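Local coordinates for microcompartments protein (Desulfitobacterium hafniense, PDB 3NWG) that probably serves as a tandem-domain shell protein of a bacterial microcompartment, its two BMC domains helping to tile the protein coat, at residues D21-A26 with Y42-C47; E33-C38 with I126-G131; N76-V81 with A115-Q120; G142-V147 with V169-H174. All coordinates share one frame; numbering follows the deposited sequence.

Contact 1: D21-A26 with Y42-C47; sequences DAMLKA and YIVLIC
Met23, a selenomethionine in this crystal, reaches from the helix to Val44 and Ile46 on the strand, and the contacts between the two segments are apolar, with no hydrogen bond between them. Its side chain is bent at chi3 (76°), which carries the terminal methyl over both partners: Met23 CE lies 3.7 Å from Val44 CG1 and 4.0 Å from Ile46 CG1. Just before the bend, Met23 SE meets the same Val44 CG1 at 3.8 Å; the two side chains lie antiparallel, each passing the other's flank. Ile46 CD1 closes on Met23 CE at 4.1 Å. Beyond the two segments, Val8 on the adjacent strand 4-10 also packs against Met23.

The ionic interaction belongs to the helix alone and faces elsewhere. Lys25 NZ forms a salt bridge of 2.6 Å with Asp21 OD2, met on the syn side of the carboxylate. Both residues also serve another subunit, Lys25 NZ bonding to Ser172 O of that neighbouring chain and Asp21 OD1 accepting from its His174 N.

Helix 13-26 thus divides its chemistry: a buried, directionless methyl and selenium contact helps seat it on the sheet of the first BMC domain, while its charges address the next subunit.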
# COMPACT_ATOMS: atom_id res chain seq x y z
N ASP A 21 6.65 26.31 1.38
CA ASP A 21 7.96 26.64 0.82
C ASP A 21 8.57 27.83 1.55
O ASP A 21 9.75 27.81 1.87
CB ASP A 21 7.82 26.98 -0.66
CG ASP A 21 9.16 27.16 -1.34
OD1 ASP A 21 9.84 26.12 -1.54
OD2 ASP A 21 9.54 28.31 -1.68
N ALA A 22 7.75 28.86 1.79
CA ALA A 22 8.13 30.04 2.54
C ALA A 22 8.54 29.66 3.97
O ALA A 22 9.58 30.13 4.46
CB ALA A 22 6.99 31.03 2.56
N MSE A 23 7.74 28.81 4.61
CA MSE A 23 7.95 28.40 6.01
C MSE A 23 9.26 27.63 6.22
O MSE A 23 9.99 27.86 7.20
CB MSE A 23 6.76 27.56 6.47
CG MSE A 23 5.51 28.40 6.55
SE MSE A 23 3.82 27.45 6.72
CE MSE A 23 3.98 26.94 8.63
N LEU A 24 9.56 26.72 5.30
CA LEU A 24 10.79 25.95 5.37
C LEU A 24 12.02 26.83 5.18
O LEU A 24 13.10 26.53 5.72
CB LEU A 24 10.79 24.85 4.31
CG LEU A 24 9.73 23.79 4.54
CD1 LEU A 24 9.68 22.88 3.34
CD2 LEU A 24 10.01 23.01 5.84
N LYS A 25 11.85 27.92 4.42
CA LYS A 25 12.97 28.75 4.02
C LYS A 25 13.26 29.82 5.06
O LYS A 25 14.38 30.33 5.14
CB LYS A 25 12.69 29.40 2.67
CG LYS A 25 12.84 28.47 1.51
CD LYS A 25 12.54 29.16 0.21
CE LYS A 25 12.76 28.21 -0.95
NZ LYS A 25 12.09 28.70 -2.19
N ALA A 26 12.25 30.13 5.87
CA ALA A 26 12.26 31.30 6.71
C ALA A 26 13.30 31.24 7.84
O ALA A 26 13.78 32.28 8.28
CB ALA A 26 10.88 31.54 7.27
N TYR A 42 -5.34 22.87 3.29
CA TYR A 42 -3.99 22.35 3.31
C TYR A 42 -3.40 22.79 4.63
O TYR A 42 -3.60 23.94 5.07
CB TYR A 42 -3.19 22.94 2.17
CG TYR A 42 -1.91 22.20 1.88
CD1 TYR A 42 -1.91 21.08 1.05
CD2 TYR A 42 -0.69 22.61 2.43
CE1 TYR A 42 -0.74 20.40 0.77
CE2 TYR A 42 0.48 21.93 2.16
CZ TYR A 42 0.44 20.82 1.33
OH TYR A 42 1.60 20.13 1.04
N ILE A 43 -2.70 21.89 5.30
CA ILE A 43 -2.14 22.21 6.59
C ILE A 43 -0.63 22.04 6.57
O ILE A 43 -0.10 21.15 5.89
CB ILE A 43 -2.79 21.39 7.76
CG1 ILE A 43 -2.28 19.95 7.81
CG2 ILE A 43 -4.31 21.45 7.71
CD1 ILE A 43 -1.38 19.67 9.01
N VAL A 44 0.05 22.92 7.30
CA VAL A 44 1.48 22.79 7.48
C VAL A 44 1.79 22.83 8.95
O VAL A 44 1.33 23.71 9.68
CB VAL A 44 2.29 23.88 6.72
CG1 VAL A 44 3.78 23.66 6.85
CG2 VAL A 44 1.90 23.91 5.24
N LEU A 45 2.55 21.83 9.38
CA LEU A 45 3.04 21.74 10.74
C LEU A 45 4.55 21.66 10.71
O LEU A 45 5.14 20.88 9.96
CB LEU A 45 2.50 20.49 11.44
CG LEU A 45 1.04 20.46 11.88
CD1 LEU A 45 0.65 19.04 12.22
CD2 LEU A 45 0.81 21.36 13.08
N ILE A 46 5.16 22.47 11.56
CA ILE A 46 6.61 22.55 11.65
C ILE A 46 7.04 22.65 13.11
O ILE A 46 6.23 22.98 13.99
CB ILE A 46 7.12 23.79 10.90
CG1 ILE A 46 6.23 24.98 11.25
CG2 ILE A 46 7.07 23.53 9.40
CD1 ILE A 46 6.95 26.27 11.44
N CYS A 47 8.30 22.37 13.37
CA CYS A 47 8.82 22.48 14.71
C CYS A 47 10.27 22.98 14.67
O CYS A 47 11.01 22.68 13.73
CB CYS A 47 8.72 21.14 15.44
SG CYS A 47 10.00 19.95 14.96

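Contact 2: E33-C38 with I126-G131; sequences EAKPVC and IRIGMG
The peptide plane that starts at the carbonyl of Ile128 is met by Lys35 from above: NZ sits 3.2 Å from Ile128 O and 37° out of the carbonyl plane, in a hydrogen bond that does not follow a lone pair. The next peptide, between Gly129 and Met130, is cis, and the backbone of Gly129 (phi 117°) bends in a way that would press a CB against the carbonyl oxygen of Ile128.

Extended beyond CG, the Lys35 chain brings CE, just short of the amine, to 3.8 Å from Ile128 CG2, where the two side chains pass at a slant. Val37 adds an apolar approach, its CG1 being 4.0 Å from Gly129 CA and 4.3 Å from Ile128 CG2. Cut back to an alanine, Lys35 would probably leave Ile128 O without this donor and open a gap beside Ile128 CG2.

Ile128 also touches Ile43 of the first sheet and Ile105 of helix 105-117, which places the contact in the seam between the chain's two BMC domains. It brings together the ends of the topologically equivalent strands 29-36 and 122-127, each outermost in its sheet within this chain, consistent with a tandem BMC-domain protein.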
# COMPACT_ATOMS: atom_id res chain seq x y z
N GLU A 33 4.45 17.95 8.99
CA GLU A 33 3.29 17.60 8.18
C GLU A 33 3.01 18.73 7.20
O GLU A 33 3.01 19.91 7.57
CB GLU A 33 2.06 17.35 9.09
CG GLU A 33 0.92 16.58 8.43
CD GLU A 33 1.35 15.20 7.98
OE1 GLU A 33 1.69 15.03 6.78
OE2 GLU A 33 1.38 14.28 8.84
N ALA A 34 2.81 18.33 5.95
CA ALA A 34 2.32 19.22 4.91
C ALA A 34 1.39 18.39 4.02
O ALA A 34 1.85 17.51 3.26
CB ALA A 34 3.47 19.78 4.10
N LYS A 35 0.09 18.63 4.14
CA LYS A 35 -0.87 17.77 3.46
C LYS A 35 -2.25 18.39 3.33
O LYS A 35 -2.65 19.21 4.15
CB LYS A 35 -0.95 16.40 4.16
CG LYS A 35 -1.56 16.42 5.56
CD LYS A 35 -1.77 15.01 6.06
CE LYS A 35 -2.82 14.95 7.15
NZ LYS A 35 -3.46 13.59 7.16
N PRO A 36 -3.00 17.99 2.29
CA PRO A 36 -4.38 18.41 2.17
C PRO A 36 -5.20 17.68 3.22
O PRO A 36 -5.04 16.48 3.39
CB PRO A 36 -4.78 17.93 0.77
CG PRO A 36 -3.51 17.62 0.06
CD PRO A 36 -2.57 17.19 1.12
N VAL A 37 -6.05 18.41 3.94
CA VAL A 37 -6.99 17.75 4.85
C VAL A 37 -8.42 17.94 4.32
O VAL A 37 -8.59 18.12 3.10
CB VAL A 37 -6.80 18.13 6.36
CG1 VAL A 37 -5.34 17.93 6.79
CG2 VAL A 37 -7.30 19.54 6.68
N CYS A 38 -9.42 17.88 5.20
CA CYS A 38 -10.83 18.08 4.83
C CYS A 38 -10.99 19.26 3.85
O CYS A 38 -10.11 20.15 3.81
CB CYS A 38 -11.72 18.26 6.07
SG CYS A 38 -12.00 19.99 6.63
N ILE A 126 -1.36 10.37 17.03
CA ILE A 126 -2.10 11.59 16.75
C ILE A 126 -2.59 11.51 15.31
O ILE A 126 -1.84 11.15 14.40
CB ILE A 126 -1.22 12.84 16.98
CG1 ILE A 126 -0.99 13.03 18.48
CG2 ILE A 126 -1.86 14.07 16.35
CD1 ILE A 126 -0.02 14.15 18.87
N ARG A 127 -3.86 11.83 15.10
CA ARG A 127 -4.36 11.87 13.75
C ARG A 127 -4.93 13.23 13.44
O ARG A 127 -6.00 13.60 13.90
CB ARG A 127 -5.39 10.76 13.51
CG ARG A 127 -4.81 9.35 13.60
CD ARG A 127 -4.39 8.80 12.25
NE ARG A 127 -4.68 7.37 12.21
CZ ARG A 127 -5.77 6.83 11.67
NH1 ARG A 127 -5.95 5.51 11.70
NH2 ARG A 127 -6.69 7.60 11.09
N ILE A 128 -4.15 13.97 12.67
CA ILE A 128 -4.56 15.22 12.05
C ILE A 128 -5.34 14.88 10.76
O ILE A 128 -4.93 13.99 10.01
CB ILE A 128 -3.29 16.05 11.74
CG1 ILE A 128 -3.06 17.10 12.82
CG2 ILE A 128 -3.37 16.74 10.40
CD1 ILE A 128 -2.72 16.56 14.18
N GLY A 129 -6.45 15.56 10.51
CA GLY A 129 -7.19 15.32 9.26
C GLY A 129 -8.59 14.76 9.46
O GLY A 129 -9.48 15.48 9.92
N MSE A 130 -8.84 13.50 9.08
CA MSE A 130 -7.95 12.67 8.25
C MSE A 130 -8.79 12.11 7.09
O MSE A 130 -8.57 10.98 6.64
CB MSE A 130 -7.33 11.49 9.03
CG MSE A 130 -7.48 11.49 10.57
SE MSE A 130 -9.22 10.91 11.33
CE MSE A 130 -9.48 9.18 10.42
N GLY A 131 -9.76 12.90 6.63
CA GLY A 131 -10.75 12.43 5.65
C GLY A 131 -12.01 11.84 6.29
O GLY A 131 -12.21 10.62 6.25

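Contact 3: N76-V81 with A115-Q120; sequences NVHPQV and AAKTGQ
Histidine-on-alanine packing, reinforced by one lysine-to-carbonyl bond, joins the start of helix 79-85 to the C-terminal end of helix 105-117, near the surface of the chain. His78 and Ala116 form its centre. The methyl of Ala116 makes a CH-pi contact over one face of the imidazole, with Ala116 CB 3.7 Å from the ring centroid and 20° off the normal. Over the same face, Ala116 O stands 3.6 Å from His78 NE2. Pro79 CD covers the opposite face, and Gln80 CA lies at the ring edge, in plane.

With CG anti to the backbone nitrogen (chi1 -162°), the ring of His78 is swung toward Ala116 while still able to act as an N-cap. Gln80 N donates to His78 ND1 over 3.3 Å in a fairly straight bond (164°), so NE2 probably carries the ring proton. A leucine in place of His78 would probably leave Gln80 N without its capping acceptor and the Ala116 methyl without a flat ring to lie on.

Lys117 passes the ring obliquely, pointing the other way, its CG 3.9 Å from His78 CD2, and extends to Asn76, where NZ donates to Asn76 O at 2.7 Å. The carbonyl is approached tilted from its plane.

Asp113, one turn earlier in helix 105-117, takes both a salt bridge from Lys117 NZ and a hydrogen bond from His78 N, doubling the tie. Ala116 further touches Leu123, and Val81 touches both Leu123 and Ile126, so the junction rests on strand 122-127 of the second domain's sheet.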
# COMPACT_ATOMS: atom_id res chain seq x y z
N ASN A 76 7.29 25.32 23.83
CA ASN A 76 7.67 24.33 24.84
C ASN A 76 6.78 23.11 24.75
O ASN A 76 6.22 22.66 25.75
CB ASN A 76 7.63 24.93 26.26
CG ASN A 76 8.21 26.36 26.32
OD1 ASN A 76 9.25 26.68 25.70
ND2 ASN A 76 7.53 27.23 27.07
N VAL A 77 6.63 22.60 23.53
CA VAL A 77 5.79 21.44 23.28
C VAL A 77 6.48 20.18 23.78
O VAL A 77 7.71 20.05 23.70
CB VAL A 77 5.44 21.31 21.79
CG1 VAL A 77 6.68 21.00 20.96
CG2 VAL A 77 4.37 20.23 21.60
N HIS A 78 5.69 19.26 24.31
CA HIS A 78 6.21 18.02 24.85
C HIS A 78 6.80 17.15 23.73
O HIS A 78 6.16 16.95 22.70
CB HIS A 78 5.11 17.27 25.59
CG HIS A 78 5.63 16.22 26.52
ND1 HIS A 78 5.95 14.95 26.10
CD2 HIS A 78 5.90 16.26 27.85
CE1 HIS A 78 6.39 14.25 27.13
NE2 HIS A 78 6.37 15.02 28.20
N PRO A 79 8.02 16.62 23.93
CA PRO A 79 8.68 15.82 22.89
C PRO A 79 7.81 14.73 22.29
O PRO A 79 7.99 14.39 21.12
CB PRO A 79 9.88 15.19 23.62
CG PRO A 79 9.79 15.63 25.03
CD PRO A 79 8.87 16.79 25.11
N GLN A 80 6.88 14.19 23.07
CA GLN A 80 6.05 13.07 22.62
C GLN A 80 4.99 13.50 21.64
O GLN A 80 4.60 12.72 20.78
CB GLN A 80 5.40 12.36 23.79
CG GLN A 80 6.31 11.38 24.50
CD GLN A 80 5.55 10.47 25.43
OE1 GLN A 80 5.08 10.88 26.49
NE2 GLN A 80 5.42 9.21 25.02
N VAL A 81 4.50 14.72 21.77
CA VAL A 81 3.58 15.28 20.80
C VAL A 81 4.20 15.26 19.40
O VAL A 81 3.55 14.87 18.43
CB VAL A 81 3.17 16.71 21.17
CG1 VAL A 81 2.34 17.32 20.05
CG2 VAL A 81 2.42 16.73 22.51
N ALA A 115 -1.98 16.78 27.90
CA ALA A 115 -2.06 15.39 28.34
C ALA A 115 -0.67 14.86 28.65
O ALA A 115 -0.43 14.38 29.74
CB ALA A 115 -2.77 14.51 27.29
N ALA A 116 0.26 14.96 27.71
CA ALA A 116 1.61 14.43 27.90
C ALA A 116 2.33 15.07 29.08
O ALA A 116 3.17 14.44 29.72
CB ALA A 116 2.42 14.57 26.64
N LYS A 117 2.00 16.32 29.39
CA LYS A 117 2.71 17.04 30.43
C LYS A 117 2.26 16.64 31.83
O LYS A 117 2.95 16.92 32.81
CB LYS A 117 2.58 18.55 30.22
CG LYS A 117 3.61 19.11 29.27
CD LYS A 117 3.25 20.53 28.86
CE LYS A 117 4.39 21.17 28.09
NZ LYS A 117 3.99 22.40 27.33
N THR A 118 1.11 15.99 31.92
CA THR A 118 0.59 15.60 33.22
C THR A 118 0.88 14.13 33.51
O THR A 118 0.40 13.23 32.81
CB THR A 118 -0.93 15.95 33.42
OG1 THR A 118 -1.75 14.99 32.76
CG2 THR A 118 -1.27 17.35 32.87
N GLY A 119 1.67 13.87 34.54
CA GLY A 119 1.92 12.50 34.99
C GLY A 119 2.55 11.59 33.95
O GLY A 119 3.18 12.05 32.98
N GLN A 120 2.35 10.29 34.15
CA GLN A 120 3.09 9.23 33.46
C GLN A 120 2.20 8.53 32.43
O GLN A 120 1.58 7.50 32.72
CB GLN A 120 3.65 8.21 34.47
CG GLN A 120 3.94 8.76 35.89
CD GLN A 120 2.71 8.72 36.84
OE1 GLN A 120 1.59 9.12 36.47
NE2 GLN A 120 2.93 8.23 38.07

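Contact 4: G142-V147 with V169-H174; sequences GDVASV and VIPSPH
Val147 pushes one methyl into the fork of Val169: Val147 CG1 lies 3.8 Å from Val169 CG1 and 3.9 Å from Val169 CG2, nearly midway between the two branches. The torsion of Val147 (chi1 167°) sets CG1 anti to its backbone nitrogen, on the side that faces the strand, and the two side chains lie flank to flank, pointing opposite ways.

One turn earlier the roles are exchanged. Here the fork belongs to the helix, for Pro171 CB stands 4.2 Å from Val144 CG1 and 4.2 Å from Val144 CG2, a ring corner facing the cleft between two methyls. Val144 CG1 also comes within 4.5 Å of Val169 CG1, a looser touch that links the two pairs. The surface so formed is apolar throughout, and the side chains of Val144 and Val147 also rest on Ala96 of strand 96-102.

A helix packed on a four-stranded antiparallel sheet is the plan of the BMC fold, here in its second copy: helix 144-160 follows strand 136-142 and leads to strand 164-170, an outermost strand of that sheet within the chain. Asp143 starts the helix as N-cap, its OD2 accepting from Ser146 N at 3.0 Å, from above the carboxylate plane.

Past Pro171 the chain leaves the helix and reaches a neighbouring subunit, where His174 packs on Leu24 of that chain. His174 ND1 in turn caps the following helix through His176 N, and the two imidazoles meet edge-to-face.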
# COMPACT_ATOMS: atom_id res chain seq x y z
N GLY A 142 -1.24 4.28 29.92
CA GLY A 142 -0.61 4.32 31.24
C GLY A 142 -1.49 3.48 32.15
O GLY A 142 -2.41 2.80 31.69
N ASP A 143 -1.23 3.52 33.46
CA ASP A 143 -2.16 2.90 34.40
C ASP A 143 -3.46 3.73 34.39
O ASP A 143 -3.49 4.83 33.85
CB ASP A 143 -1.54 2.80 35.79
CG ASP A 143 -1.40 4.15 36.47
OD1 ASP A 143 -0.25 4.61 36.62
OD2 ASP A 143 -2.45 4.77 36.82
N VAL A 144 -4.52 3.21 34.97
CA VAL A 144 -5.82 3.86 34.83
C VAL A 144 -5.90 5.25 35.46
O VAL A 144 -6.46 6.17 34.85
CB VAL A 144 -6.97 2.99 35.33
CG1 VAL A 144 -8.31 3.54 34.85
CG2 VAL A 144 -6.78 1.57 34.83
N ALA A 145 -5.35 5.42 36.66
CA ALA A 145 -5.42 6.72 37.34
C ALA A 145 -4.64 7.81 36.56
O ALA A 145 -5.15 8.94 36.39
CB ALA A 145 -4.94 6.63 38.78
N SER A 146 -3.44 7.46 36.09
CA SER A 146 -2.61 8.38 35.30
C SER A 146 -3.33 8.86 34.04
O SER A 146 -3.36 10.05 33.75
CB SER A 146 -1.28 7.72 34.93
OG SER A 146 -0.51 7.40 36.07
N VAL A 147 -3.93 7.91 33.30
CA VAL A 147 -4.64 8.20 32.07
C VAL A 147 -5.87 9.05 32.34
O VAL A 147 -6.13 10.00 31.62
CB VAL A 147 -5.07 6.92 31.34
CG1 VAL A 147 -6.07 7.23 30.25
CG2 VAL A 147 -3.84 6.20 30.76
N VAL A 169 -11.88 7.07 28.47
CA VAL A 169 -10.84 6.25 29.08
C VAL A 169 -11.37 4.82 29.13
O VAL A 169 -12.44 4.55 29.68
CB VAL A 169 -10.43 6.78 30.48
CG1 VAL A 169 -9.46 5.81 31.17
CG2 VAL A 169 -9.81 8.19 30.39
N ILE A 170 -10.63 3.92 28.50
CA ILE A 170 -10.98 2.52 28.47
C ILE A 170 -9.90 1.81 29.27
O ILE A 170 -8.79 1.67 28.77
CB ILE A 170 -11.04 2.00 27.02
CG1 ILE A 170 -11.97 2.88 26.17
CG2 ILE A 170 -11.44 0.50 26.95
CD1 ILE A 170 -11.87 2.63 24.66
N PRO A 171 -10.22 1.39 30.51
CA PRO A 171 -9.32 0.78 31.50
C PRO A 171 -8.73 -0.55 31.06
O PRO A 171 -7.52 -0.76 31.18
CB PRO A 171 -10.24 0.55 32.70
CG PRO A 171 -11.37 1.49 32.52
CD PRO A 171 -11.59 1.51 31.06
N SER A 172 -9.57 -1.45 30.55
CA SER A 172 -9.09 -2.72 30.04
C SER A 172 -9.61 -2.90 28.64
O SER A 172 -10.66 -3.50 28.43
CB SER A 172 -9.51 -3.89 30.92
OG SER A 172 -9.14 -3.64 32.27
N PRO A 173 -8.87 -2.35 27.66
CA PRO A 173 -9.22 -2.48 26.27
C PRO A 173 -9.19 -3.94 25.83
O PRO A 173 -8.26 -4.69 26.18
CB PRO A 173 -8.11 -1.70 25.56
CG PRO A 173 -7.61 -0.75 26.58
CD PRO A 173 -7.71 -1.46 27.86
N HIS A 174 -10.21 -4.33 25.06
CA HIS A 174 -10.26 -5.61 24.38
C HIS A 174 -9.06 -5.73 23.47
O HIS A 174 -8.58 -4.74 22.93
CB HIS A 174 -11.54 -5.69 23.54
CG HIS A 174 -11.91 -7.08 23.11
ND1 HIS A 174 -11.44 -7.65 21.94
CD2 HIS A 174 -12.71 -8.01 23.69
CE1 HIS A 174 -11.94 -8.87 21.82
NE2 HIS A 174 -12.71 -9.11 22.87

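In the fold
Contacts 1 and 2 share a sheet: strands 42-48 and 29-36 pair side by side, with probable hydrogen bonds from Leu45 N to Glu33 O (2.7 Å) and from Ile43 N to Lys35 O (2.9 Å). Contact 2 then crosses to the second domain and meets contact 3, where Ile126 CD1 packs 3.7 Å from Val81 O. Contact 3 passes on to contact 4 through Gln120 OE1 and Ser146 OG, 2.7 Å apart. Contacts 1 and 4 have centres about 36 Å apart on opposite sides of the chain, yet their equivalents on adjoining subunits meet in the assembly. A bound glycerol, probably from the crystallisation liquor, lies about 5 Å from the Lys35 side chain.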